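Transcriptional regulator, LacI family protein (Rhodococcus jostii, PDB 3K9C) probably binds cis-regulatory DNA as a transcription factor of the LacI family, with a periplasmic-binding-protein-like domain as its probable effector-sensing part. Local coordinates at residues R209-P212 with S216-G219. Sequence-based numbering, arbitrary orientation.
Sequences RDVP and SVVG
The loop that leads from helix 194-206 into strand 216-218 folds back on the start of that strand, and V211 and P212 meet V217 and S216 there. The apolar half of the contact is one methyl pair. CG1 of V211 lies 4.1 Å from CG2 of V217, a loose van der Waals distance, and the two side chains cross at about a right angle. In V211 the touching methyl is the branch anti to the backbone N (chi1 175°). In V217 it is the other branch, anti to the carbonyl carbon. Both valines also rest on L201 and L204 of helix 194-206, so the pair joins the loop and the strand to the same helix.

The loop closes the beta-alpha-beta crossover from strand 188-191 through helix 194-206 to strand 216-218, in a periplasmic-binding-protein-like domain. Strand 216-218 is outermost in a parallel sheet of four within the chain, beside strand 188-191. S216 and V218 make backbone hydrogen bonds on that flank, and V217 bonds to T274 of the C-terminal segment.

The second half of the contact is at P212, which follows a cis peptide bond. The cis bond brings CA of V211 and CA of P212 to 2.9 Å. CB of P212 stands 3.7 Å from OG of S216. A water lies between the polar atoms, 2.4 Å from O of P212 and 2.6 Å from OG of S216. The first distance is too short for an ordinary hydrogen bond, so the bridge is doubtful in detail. The CB bond of S216 points away from the loop, and the firmer partner of its OG is the backbone N of G276, which donates a hydrogen bond to it.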
loop_
_atom_site.group_PDB
_atom_site.type_symbol
_atom_site.label_atom_id
_atom_site.label_comp_id
_atom_site.label_asym_id
_atom_site.label_seq_id
_atom_site.Cartn_x
_atom_site.Cartn_y
_atom_site.Cartn_z
ATOM N N ARG B 209 20.310 9.519 -14.180
ATOM C CA ARG B 209 20.771 8.263 -14.755
ATOM C C ARG B 209 19.602 7.465 -15.317
ATOM O O ARG B 209 18.531 7.405 -14.708
ATOM C CB ARG B 209 21.527 7.455 -13.704
ATOM C CG ARG B 209 22.776 8.161 -13.197
ATOM C CD ARG B 209 23.554 7.282 -12.238
ATOM N NE ARG B 209 24.784 7.915 -11.767
ATOM C CZ ARG B 209 24.824 9.013 -11.019
ATOM N NH1 ARG B 209 23.699 9.614 -10.647
ATOM N NH2 ARG B 209 25.990 9.509 -10.634
ATOM N N ASP B 210 19.807 6.865 -16.488
ATOM C CA ASP B 210 18.760 6.083 -17.137
ATOM C C ASP B 210 18.769 4.618 -16.740
ATOM O O ASP B 210 19.826 4.010 -16.537
ATOM C CB ASP B 210 18.879 6.150 -18.665
ATOM C CG ASP B 210 18.600 7.529 -19.222
ATOM O OD1 ASP B 210 17.601 8.156 -18.809
ATOM O OD2 ASP B 210 19.378 7.979 -20.091
ATOM N N VAL B 211 17.569 4.060 -16.646
ATOM C CA VAL B 211 17.380 2.659 -16.324
ATOM C C VAL B 211 16.573 2.102 -17.494
ATOM O O VAL B 211 15.512 2.630 -17.830
ATOM C CB VAL B 211 16.593 2.484 -15.007
ATOM C CG1 VAL B 211 16.306 1.004 -14.756
ATOM C CG2 VAL B 211 17.390 3.059 -13.851
ATOM N N PRO B 212 17.062 1.029 -18.130
ATOM C CA PRO B 212 18.300 0.300 -17.834
ATOM C C PRO B 212 19.562 0.794 -18.555
ATOM O O PRO B 212 20.656 0.302 -18.292
ATOM C CB PRO B 212 17.946 -1.122 -18.245
ATOM C CG PRO B 212 17.175 -0.873 -19.516
ATOM C CD PRO B 212 16.277 0.323 -19.161
ATOM N N SER B 216 20.935 -1.157 -14.463
ATOM C CA SER B 216 19.819 -2.096 -14.434
ATOM C C SER B 216 19.386 -2.309 -12.987
ATOM O O SER B 216 20.204 -2.266 -12.064
ATOM C CB SER B 216 20.210 -3.437 -15.060
ATOM O OG SER B 216 20.265 -3.350 -16.476
ATOM N N VAL B 217 18.095 -2.538 -12.792
ATOM C CA VAL B 217 17.552 -2.733 -11.461
ATOM C C VAL B 217 16.596 -3.917 -11.452
ATOM O O VAL B 217 15.809 -4.082 -12.376
ATOM C CB VAL B 217 16.764 -1.469 -10.988
ATOM C CG1 VAL B 217 16.264 -1.660 -9.550
ATOM C CG2 VAL B 217 17.649 -0.239 -11.090
ATOM N N VAL B 218 16.673 -4.728 -10.401
ATOM C CA VAL B 218 15.796 -5.885 -10.232
ATOM C C VAL B 218 15.150 -5.819 -8.840
ATOM O O VAL B 218 15.829 -5.543 -7.840
ATOM C CB VAL B 218 16.570 -7.215 -10.320
ATOM C CG1 VAL B 218 15.618 -8.367 -10.083
ATOM C CG2 VAL B 218 17.231 -7.347 -11.673
ATOM N N GLY B 219 13.848 -6.077 -8.777
ATOM C CA GLY B 219 13.158 -6.060 -7.502
ATOM C C GLY B 219 12.866 -7.477 -7.055
ATOM O O GLY B 219 13.494 -8.419 -7.529
HETATM O O HOH W 1 21.657 -1.927 -18.145
#